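Local coordinates for vestitone reductase (Medicago sativa, PDB 2P4H), which catalyses the NADPH-dependent, stereospecific reduction of (3R)-vestitone to the isoflavanol DMI, the penultimate step in making the phytoalexin medicarpin, at residues G103-G106 and I107-C111; I253-I256 and E257-S260; K292-D296 and A297-F301; Y303-E306 and D307-D311. All coordinates share one frame; numbering follows the deposited sequence.

Contact 1 of 4, residues G103-G106 and I107-C111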
loop_
_atom_site.group_PDB
_atom_site.type_symbol
_atom_site.label_atom_id
_atom_site.label_comp_id
_atom_site.label_asym_id
_atom_site.label_seq_id
_atom_site.Cartn_x
_atom_site.Cartn_y
_atom_site.Cartn_z
ATOM N N GLY A 103 -2.767 16.794 -2.439
ATOM C CA GLY A 103 -3.425 15.649 -1.832
ATOM C C GLY A 103 -2.516 14.883 -0.889
ATOM O O GLY A 103 -2.959 14.335 0.122
ATOM N N ALA A 104 -1.235 14.837 -1.227
ATOM C CA ALA A 104 -0.269 14.143 -0.391
ATOM C C ALA A 104 0.024 14.962 0.860
ATOM O O ALA A 104 0.173 14.409 1.951
ATOM C CB ALA A 104 1.021 13.914 -1.167
ATOM N N LEU A 105 0.078 16.284 0.700
ATOM C CA LEU A 105 0.406 17.180 1.805
ATOM C C LEU A 105 -0.721 17.723 2.673
ATOM O O LEU A 105 -0.457 18.185 3.779
ATOM C CB LEU A 105 1.210 18.374 1.280
ATOM C CG LEU A 105 2.540 18.079 0.589
ATOM C CD1 LEU A 105 3.184 19.392 0.169
ATOM C CD2 LEU A 105 3.460 17.313 1.523
ATOM N N GLY A 106 -1.956 17.675 2.185
ATOM C CA GLY A 106 -3.077 18.210 2.947
ATOM C C GLY A 106 -3.111 17.865 4.425
ATOM O O GLY A 106 -3.017 18.740 5.296
ATOM N N ILE A 107 -3.243 16.581 4.723
ATOM C CA ILE A 107 -3.307 16.155 6.108
ATOM C C ILE A 107 -1.958 16.297 6.822
ATOM O O ILE A 107 -1.907 16.437 8.045
ATOM C CB ILE A 107 -3.859 14.709 6.206
ATOM C CG1 ILE A 107 -4.082 14.336 7.673
ATOM C CG2 ILE A 107 -2.930 13.735 5.484
ATOM C CD1 ILE A 107 -4.850 13.045 7.862
ATOM N N LEU A 108 -0.860 16.283 6.069
ATOM C CA LEU A 108 0.454 16.456 6.681
ATOM C C LEU A 108 0.592 17.908 7.167
ATOM O O LEU A 108 1.137 18.167 8.242
ATOM C CB LEU A 108 1.563 16.119 5.676
ATOM C CG LEU A 108 3.012 16.236 6.162
ATOM C CD1 LEU A 108 3.254 15.329 7.364
ATOM C CD2 LEU A 108 3.948 15.865 5.021
ATOM N N LYS A 109 0.095 18.854 6.376
ATOM C CA LYS A 109 0.150 20.261 6.768
ATOM C C LYS A 109 -0.682 20.462 8.033
ATOM O O LYS A 109 -0.313 21.234 8.918
ATOM C CB LYS A 109 -0.389 21.149 5.643
ATOM C CG LYS A 109 0.537 21.263 4.442
ATOM C CD LYS A 109 -0.136 22.013 3.304
ATOM C CE LYS A 109 0.788 22.157 2.108
ATOM N NZ LYS A 109 0.103 22.830 0.967
ATOM N N ALA A 110 -1.804 19.754 8.118
ATOM C CA ALA A 110 -2.678 19.857 9.284
ATOM C C ALA A 110 -1.969 19.360 10.541
ATOM O O ALA A 110 -2.270 19.800 11.652
ATOM C CB ALA A 110 -3.950 19.048 9.053
ATOM N N CYS A 111 -1.020 18.446 10.348
ATOM C CA CYS A 111 -0.260 17.841 11.439
ATOM C C CYS A 111 0.800 18.758 12.045
ATOM O O CYS A 111 1.302 18.491 13.136
ATOM C CB CYS A 111 0.402 16.547 10.939
ATOM S SG CYS A 111 1.094 15.468 12.219
HETATM O O HOH W 1 -4.302 15.275 2.398
#
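Leu105 is overlapped by the stem of Lys109, one helical turn further on. The Lys109 chain is fully extended beyond CG and runs back along the helix, so that its CE lies 3.9 Å from Leu105 CB and also nears CD1. Its CG leans over the Leu105 carbonyl, 3.3 Å from Leu105 O. Lys109 N donates to Leu105 O at 2.7 Å. The other branch of Leu105 turns to Leu108, and the two CD2 methyls touch at 3.8 Å. An alanine in place of Lys109 would probably open a gap beside Leu105 CB and CD1, next to Phe174.

The helix kinks here, where Ile107 N and Leu108 N lack the usual bond to the residue four back. A water fills in. It donates to Gly103 O (2.8 Å) and accepts from Ile107 N (2.9 Å). Regular bonding resumes with Lys109 N, and the bond from Ala110 N to Gly106 O follows.

Helix 95-111 flanks the parallel sheet of the Rossmann fold. Ile107 packs on Ile78 and His80 of strand 77-80, while Leu105, Leu108 and Lys109 meet Phe174 of helix 158-177.

Contact 2 of 4, residues I253-I256 and E257-S260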
loop_
_atom_site.group_PDB
_atom_site.type_symbol
_atom_site.label_atom_id
_atom_site.label_comp_id
_atom_site.label_asym_id
_atom_site.label_seq_id
_atom_site.Cartn_x
_atom_site.Cartn_y
_atom_site.Cartn_z
ATOM N N ILE A 253 9.757 -11.620 -3.816
ATOM C CA ILE A 253 10.035 -11.340 -5.220
ATOM C C ILE A 253 9.692 -12.688 -5.853
ATOM O O ILE A 253 10.324 -13.714 -5.576
ATOM C CB ILE A 253 11.495 -10.865 -5.465
ATOM C CG1 ILE A 253 11.658 -10.495 -6.941
ATOM C CG2 ILE A 253 12.502 -11.903 -5.006
ATOM C CD1 ILE A 253 10.736 -9.362 -7.396
ATOM N N VAL A 254 8.653 -12.673 -6.684
ATOM C CA VAL A 254 8.104 -13.893 -7.257
ATOM C C VAL A 254 7.997 -14.019 -8.768
ATOM O O VAL A 254 7.131 -13.401 -9.393
ATOM C CB VAL A 254 6.684 -14.115 -6.672
ATOM C CG1 VAL A 254 6.173 -15.499 -7.027
ATOM C CG2 VAL A 254 6.706 -13.900 -5.157
ATOM N N PRO A 255 8.872 -14.831 -9.378
ATOM C CA PRO A 255 8.806 -15.009 -10.831
ATOM C C PRO A 255 7.497 -15.736 -11.130
ATOM O O PRO A 255 7.051 -16.567 -10.337
ATOM C CB PRO A 255 10.020 -15.884 -11.130
ATOM C CG PRO A 255 10.992 -15.505 -10.051
ATOM C CD PRO A 255 10.102 -15.431 -8.828
ATOM N N ILE A 256 6.884 -15.442 -12.269
ATOM C CA ILE A 256 5.623 -16.085 -12.608
ATOM C C ILE A 256 5.772 -17.612 -12.717
ATOM O O ILE A 256 4.815 -18.353 -12.486
ATOM C CB ILE A 256 5.038 -15.471 -13.914
ATOM C CG1 ILE A 256 3.569 -15.862 -14.064
ATOM C CG2 ILE A 256 5.861 -15.895 -15.117
ATOM C CD1 ILE A 256 2.827 -15.019 -15.090
ATOM N N GLU A 257 6.974 -18.077 -13.049
ATOM C CA GLU A 257 7.231 -19.511 -13.157
ATOM C C GLU A 257 7.156 -20.171 -11.779
ATOM O O GLU A 257 6.627 -21.276 -11.635
ATOM C CB GLU A 257 8.609 -19.766 -13.777
ATOM C CG GLU A 257 8.760 -19.282 -15.221
ATOM C CD GLU A 257 9.122 -17.806 -15.341
ATOM O OE1 GLU A 257 9.284 -17.334 -16.488
ATOM O OE2 GLU A 257 9.252 -17.112 -14.309
ATOM N N GLU A 258 7.693 -19.500 -10.764
ATOM C CA GLU A 258 7.646 -20.043 -9.410
ATOM C C GLU A 258 6.214 -19.946 -8.901
ATOM O O GLU A 258 5.745 -20.797 -8.143
ATOM C CB GLU A 258 8.617 -19.282 -8.501
ATOM C CG GLU A 258 10.068 -19.468 -8.927
ATOM C CD GLU A 258 11.063 -18.805 -7.996
ATOM O OE1 GLU A 258 12.262 -18.773 -8.348
ATOM O OE2 GLU A 258 10.657 -18.327 -6.917
ATOM N N MET A 259 5.517 -18.903 -9.337
ATOM C CA MET A 259 4.122 -18.697 -8.979
ATOM C C MET A 259 3.324 -19.908 -9.494
ATOM O O MET A 259 2.501 -20.483 -8.779
ATOM C CB MET A 259 3.642 -17.405 -9.642
ATOM C CG MET A 259 2.206 -17.020 -9.398
ATOM S SD MET A 259 1.831 -15.511 -10.332
ATOM C CE MET A 259 1.963 -14.255 -9.071
ATOM N N SER A 260 3.587 -20.297 -10.738
ATOM C CA SER A 260 2.912 -21.439 -11.342
ATOM C C SER A 260 3.162 -22.728 -10.557
ATOM O O SER A 260 2.238 -23.506 -10.313
ATOM C CB SER A 260 3.387 -21.630 -12.780
ATOM O OG SER A 260 2.905 -22.856 -13.306
HETATM O O HOH W 2 12.809 -15.846 -6.573
#
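Val254 faces the first turn of the following helix with its CG1 methyl, which lies 4.1 Å from Met259 CB. Val254 runs across Met259 here.

Pro255 comes next, and its ring is bordered by two glutamates. Glu258, extended beyond CG, lays its carboxylate by the ring, with OE2 3.5 Å from Pro255 CD. A water lies within weak bonding distance of both Glu258 OE2 and the carbonyl oxygen of Ile253. Glu257 bends at chi2 (84°) and turns its OE2 back to 3.5 Å from Pro255 CB. The other oxygen of Glu257, OE1, forms a salt bridge with Arg285, which gives the bent chain a charged anchor.

This is a strand-to-helix junction. Strand 252-255 runs antiparallel to strand 219-226 in the mixed sheet, and helix 256-266 starts directly after it. Pro255 is the N-cap residue. Pro255 O accepts from Met259 N at 3.0 Å and takes a second, weak bond from Glu258 N.

Ile256 opens the helix. Ile256 O accepts from Ser260 N (2.9 Å), and Met259 CB presses close to the same oxygen. Met259 holds CG anti to its backbone N (chi1 180°), which carries SD alongside Ile256 CG1, 4.1 Å from that atom. Both side chains also pack on Leu209 of helix 208-211. Ser260 OG is bonded to the carbonyl oxygen of Leu273.

Contact 3 of 4, residues K292-D296 and A297-F301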
loop_
_atom_site.group_PDB
_atom_site.type_symbol
_atom_site.label_atom_id
_atom_site.label_comp_id
_atom_site.label_asym_id
_atom_site.label_seq_id
_atom_site.Cartn_x
_atom_site.Cartn_y
_atom_site.Cartn_z
ATOM N N LYS A 292 15.734 -5.119 3.578
ATOM C CA LYS A 292 16.711 -5.269 4.648
ATOM C C LYS A 292 16.652 -4.116 5.660
ATOM O O LYS A 292 16.787 -4.340 6.859
ATOM C CB LYS A 292 18.118 -5.367 4.050
ATOM C CG LYS A 292 19.239 -5.429 5.075
ATOM C CD LYS A 292 20.578 -5.673 4.391
ATOM C CE LYS A 292 21.734 -5.661 5.382
ATOM N NZ LYS A 292 21.910 -4.322 6.012
ATOM N N LYS A 293 16.437 -2.887 5.193
ATOM C CA LYS A 293 16.386 -1.748 6.112
ATOM C C LYS A 293 15.301 -1.911 7.176
ATOM O O LYS A 293 15.540 -1.679 8.366
ATOM C CB LYS A 293 16.163 -0.449 5.333
ATOM C CG LYS A 293 16.262 0.809 6.184
ATOM C CD LYS A 293 15.943 2.048 5.359
ATOM C CE LYS A 293 16.007 3.320 6.199
ATOM N NZ LYS A 293 15.701 4.537 5.385
ATOM N N LEU A 294 14.109 -2.316 6.754
ATOM C CA LEU A 294 13.009 -2.498 7.692
ATOM C C LEU A 294 13.276 -3.653 8.661
ATOM O O LEU A 294 12.954 -3.561 9.845
ATOM C CB LEU A 294 11.702 -2.733 6.925
ATOM C CG LEU A 294 10.423 -2.934 7.743
ATOM C CD1 LEU A 294 10.210 -1.762 8.687
ATOM C CD2 LEU A 294 9.241 -3.075 6.798
ATOM N N VAL A 295 13.864 -4.734 8.161
ATOM C CA VAL A 295 14.170 -5.876 9.013
ATOM C C VAL A 295 15.284 -5.503 9.999
ATOM O O VAL A 295 15.241 -5.906 11.164
ATOM C CB VAL A 295 14.578 -7.106 8.164
ATOM C CG1 VAL A 295 15.070 -8.235 9.068
ATOM C CG2 VAL A 295 13.379 -7.586 7.347
ATOM N N ASP A 296 16.268 -4.727 9.536
ATOM C CA ASP A 296 17.369 -4.280 10.397
ATOM C C ASP A 296 16.810 -3.401 11.514
ATOM O O ASP A 296 17.410 -3.291 12.584
ATOM C CB ASP A 296 18.398 -3.442 9.618
ATOM C CG ASP A 296 19.366 -4.278 8.803
ATOM O OD1 ASP A 296 19.427 -5.509 8.991
ATOM O OD2 ASP A 296 20.093 -3.679 7.975
ATOM N N ALA A 297 15.669 -2.766 11.255
ATOM C CA ALA A 297 15.039 -1.892 12.234
ATOM C C ALA A 297 14.278 -2.672 13.293
ATOM O O ALA A 297 13.748 -2.083 14.233
ATOM C CB ALA A 297 14.106 -0.902 11.539
ATOM N N GLY A 298 14.211 -3.991 13.135
ATOM C CA GLY A 298 13.535 -4.805 14.130
ATOM C C GLY A 298 12.178 -5.378 13.774
ATOM O O GLY A 298 11.643 -6.187 14.532
ATOM N N PHE A 299 11.609 -4.964 12.646
ATOM C CA PHE A 299 10.310 -5.482 12.230
ATOM C C PHE A 299 10.451 -6.918 11.738
ATOM O O PHE A 299 11.422 -7.261 11.071
ATOM C CB PHE A 299 9.728 -4.625 11.103
ATOM C CG PHE A 299 8.396 -5.116 10.604
ATOM C CD1 PHE A 299 7.264 -5.033 11.409
ATOM C CD2 PHE A 299 8.278 -5.686 9.337
ATOM C CE1 PHE A 299 6.030 -5.511 10.961
ATOM C CE2 PHE A 299 7.045 -6.168 8.881
ATOM C CZ PHE A 299 5.923 -6.079 9.695
ATOM N N ASP A 300 9.476 -7.754 12.070
ATOM C CA ASP A 300 9.496 -9.147 11.639
ATOM C C ASP A 300 8.234 -9.454 10.851
ATOM O O ASP A 300 7.126 -9.201 11.324
ATOM C CB ASP A 300 9.571 -10.089 12.845
ATOM C CG ASP A 300 10.865 -9.946 13.619
ATOM O OD1 ASP A 300 11.101 -8.865 14.196
ATOM O OD2 ASP A 300 11.648 -10.919 13.653
ATOM N N PHE A 301 8.404 -9.990 9.646
ATOM C CA PHE A 301 7.258 -10.353 8.829
ATOM C C PHE A 301 6.635 -11.627 9.383
ATOM O O PHE A 301 7.340 -12.563 9.765
ATOM C CB PHE A 301 7.664 -10.546 7.367
ATOM C CG PHE A 301 7.917 -9.256 6.645
ATOM C CD1 PHE A 301 9.148 -8.617 6.739
ATOM C CD2 PHE A 301 6.895 -8.643 5.930
ATOM C CE1 PHE A 301 9.356 -7.377 6.134
ATOM C CE2 PHE A 301 7.089 -7.404 5.320
ATOM C CZ PHE A 301 8.320 -6.769 5.423
HETATM O O HOH W 3 13.748 -8.031 12.193
#
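Leu294 and Phe299 both hold CG anti to the backbone N (chi1 -179° and 179°), which brings their side chains together across the end of the helix. Leu294 CD2 reaches Phe299 CD2 at 3.8 Å, and Leu294 CD1 lies by Phe299 CB. The two side chains approach obliquely. Phe301 instead has CG anti to its carbonyl carbon (chi1 -75°), and its ring turns back to the same leucine. Leu294 CD2 is 4.0 Å from Phe301 CZ.

The two rings are T-shaped against each other. Phe299 CE2 stands 3.6 Å above the plane of Phe301, over its centre, while Phe301 CE1 lies at the edge of the Phe299 ring. Val295 CG2 touches the Phe301 ring at its edge. Phe299 also packs on Arg232 and Ala233 of helix 227-239.

On the outer side of the helix, Lys292 NZ forms a salt bridge with Asp296 OD2 (2.8 Å), one turn along, Asp296 OD2 accepting through its syn lone pair. A water sits within bonding distance of Val295 O and Phe299 O and can bridge the last turn to the loop.

The chain leaves the helix by a Schellman motif. Gly298 has positive phi (106°), where a side chain would jam against the preceding carbonyl. Gly298 N bonds to Val295 O (2.9 Å), and Phe299 N makes a weak bond to Leu294 O, with apolar Leu294 and Phe299 packed beneath this C-terminal cap.

Contact 4 of 4, residues Y303-E306 and D307-D311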
loop_
_atom_site.group_PDB
_atom_site.type_symbol
_atom_site.label_atom_id
_atom_site.label_comp_id
_atom_site.label_asym_id
_atom_site.label_seq_id
_atom_site.Cartn_x
_atom_site.Cartn_y
_atom_site.Cartn_z
ATOM N N TYR A 303 3.840 -13.359 7.702
ATOM C CA TYR A 303 3.316 -14.244 6.669
ATOM C C TYR A 303 4.271 -14.704 5.579
ATOM O O TYR A 303 5.219 -14.010 5.221
ATOM C CB TYR A 303 2.105 -13.569 6.027
ATOM C CG TYR A 303 1.057 -13.181 7.036
ATOM C CD1 TYR A 303 0.123 -14.112 7.487
ATOM C CD2 TYR A 303 1.018 -11.895 7.572
ATOM C CE1 TYR A 303 -0.826 -13.771 8.445
ATOM C CE2 TYR A 303 0.074 -11.543 8.535
ATOM C CZ TYR A 303 -0.846 -12.487 8.965
ATOM O OH TYR A 303 -1.786 -12.144 9.905
ATOM N N THR A 304 3.988 -15.890 5.050
ATOM C CA THR A 304 4.776 -16.474 3.979
ATOM C C THR A 304 4.072 -16.211 2.653
ATOM O O THR A 304 2.923 -15.756 2.622
ATOM C CB THR A 304 4.889 -17.998 4.141
ATOM O OG1 THR A 304 3.579 -18.577 4.035
ATOM C CG2 THR A 304 5.491 -18.355 5.495
ATOM N N ILE A 305 4.764 -16.503 1.559
ATOM C CA ILE A 305 4.191 -16.335 0.234
ATOM C C ILE A 305 2.952 -17.226 0.124
ATOM O O ILE A 305 1.935 -16.823 -0.442
ATOM C CB ILE A 305 5.208 -16.717 -0.864
ATOM C CG1 ILE A 305 6.319 -15.666 -0.933
ATOM C CG2 ILE A 305 4.508 -16.840 -2.209
ATOM C CD1 ILE A 305 7.445 -16.012 -1.901
ATOM N N GLU A 306 3.027 -18.432 0.677
ATOM C CA GLU A 306 1.889 -19.342 0.631
ATOM C C GLU A 306 0.690 -18.760 1.384
ATOM O O GLU A 306 -0.448 -18.860 0.916
ATOM C CB GLU A 306 2.279 -20.711 1.202
ATOM C CG GLU A 306 3.331 -21.443 0.370
ATOM C CD GLU A 306 4.759 -21.234 0.867
ATOM O OE1 GLU A 306 5.144 -20.087 1.186
ATOM O OE2 GLU A 306 5.511 -22.231 0.924
ATOM N N ASP A 307 0.940 -18.143 2.539
ATOM C CA ASP A 307 -0.134 -17.532 3.327
ATOM C C ASP A 307 -0.811 -16.429 2.522
ATOM O O ASP A 307 -2.036 -16.305 2.505
ATOM C CB ASP A 307 0.395 -16.884 4.612
ATOM C CG ASP A 307 0.973 -17.879 5.591
ATOM O OD1 ASP A 307 0.518 -19.042 5.620
ATOM O OD2 ASP A 307 1.875 -17.474 6.358
ATOM N N MET A 308 0.011 -15.611 1.872
ATOM C CA MET A 308 -0.482 -14.496 1.074
ATOM C C MET A 308 -1.429 -14.953 -0.035
ATOM O O MET A 308 -2.535 -14.421 -0.177
ATOM C CB MET A 308 0.708 -13.743 0.481
ATOM C CG MET A 308 0.333 -12.576 -0.412
ATOM S SD MET A 308 1.788 -11.847 -1.177
ATOM C CE MET A 308 2.360 -13.217 -2.175
ATOM N N PHE A 309 -0.996 -15.930 -0.822
ATOM C CA PHE A 309 -1.833 -16.438 -1.898
ATOM C C PHE A 309 -3.073 -17.145 -1.365
ATOM O O PHE A 309 -4.157 -16.984 -1.921
ATOM C CB PHE A 309 -1.040 -17.392 -2.801
ATOM C CG PHE A 309 -0.174 -16.690 -3.814
ATOM C CD1 PHE A 309 -0.750 -15.983 -4.867
ATOM C CD2 PHE A 309 1.212 -16.716 -3.705
ATOM C CE1 PHE A 309 0.044 -15.307 -5.799
ATOM C CE2 PHE A 309 2.017 -16.042 -4.631
ATOM C CZ PHE A 309 1.428 -15.336 -5.679
ATOM N N ASP A 310 -2.934 -17.914 -0.288
ATOM C CA ASP A 310 -4.097 -18.619 0.234
ATOM C C ASP A 310 -5.148 -17.675 0.790
ATOM O O ASP A 310 -6.341 -17.868 0.554
ATOM C CB ASP A 310 -3.710 -19.629 1.313
ATOM C CG ASP A 310 -4.841 -20.592 1.617
ATOM O OD1 ASP A 310 -5.239 -21.339 0.696
ATOM O OD2 ASP A 310 -5.340 -20.593 2.762
ATOM N N ASP A 311 -4.719 -16.656 1.531
ATOM C CA ASP A 311 -5.674 -15.710 2.090
ATOM C C ASP A 311 -6.436 -14.998 0.978
ATOM O O ASP A 311 -7.648 -14.815 1.068
ATOM C CB ASP A 311 -4.972 -14.690 2.997
ATOM C CG ASP A 311 -4.598 -15.275 4.348
ATOM O OD1 ASP A 311 -5.226 -16.277 4.749
ATOM O OD2 ASP A 311 -3.695 -14.733 5.022
#
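Thr304 and Asp307 grip each other in a capping box at the start of helix 305-319. Thr304 N donates to Asp307 OD2 (2.9 Å) in a nearly straight bond of 170°, reaching the oxygen from above the carboxylate plane. In return Asp307 N donates to Thr304 OG1 (3.1 Å). The hydroxyl can do this because it sits between the backbone N and the carbonyl carbon (chi1 63°). The carboxylate lies by the helix N-terminus, where its negative charge probably suits the helix dipole. With an alanine in place of Asp307, Thr304 N would probably lose its side-chain acceptor and the box would be broken.

Tyr303 flanks the box. Asp307 OD2 lies at the edge of its ring, with the carboxylate and ring planes 89° apart. The tyrosine is held from outside: its OH bonds to Asp228, its N to Asp229, and its ring stacks on His226.

Behind the cap, regular bonding begins with Met308 N to Thr304 O (3.0 Å). Asp310 N then bonds to Glu306 O. Asp310 OD1 reaches on to Tyr267 OH, and Asp311 OD2 to His226 NE2.

On the inner face Ile305 and Phe309 project together from the same flank. This face packs on helix 256-266, where Ile305 meets Leu262 and Phe309 meets Leu263. Ile305 CG2 lies in the plane of the Phe309 ring, at its edge, 3.6 Å from Phe309 CE2.

In the fold
Contact 1 is the most buried of the four. It lies in the later part of helix 95-111, against the Rossmann sheet, and its centre is about 38 Å from that of contact 2, across the chain's centre. Contacts 2, 3 and 4 are partly buried and sit at chain turns. Two are helix starts: one begins at an N-cap proline whose side chain makes no capping bond, the other is closed by a Thr304-Asp307 box. Contact 3 is a helix end, closed by glycine. Contacts 2 and 4 touch: Met259 CE meets Phe309 CZ at 3.6 Å, joining helices 256-266 and 305-319. Contact 3 leads into contact 4 along the chain. Charged groups mark the outer sides of contacts 2 to 4, whereas contact 1 relies mostly on aliphatic overlap.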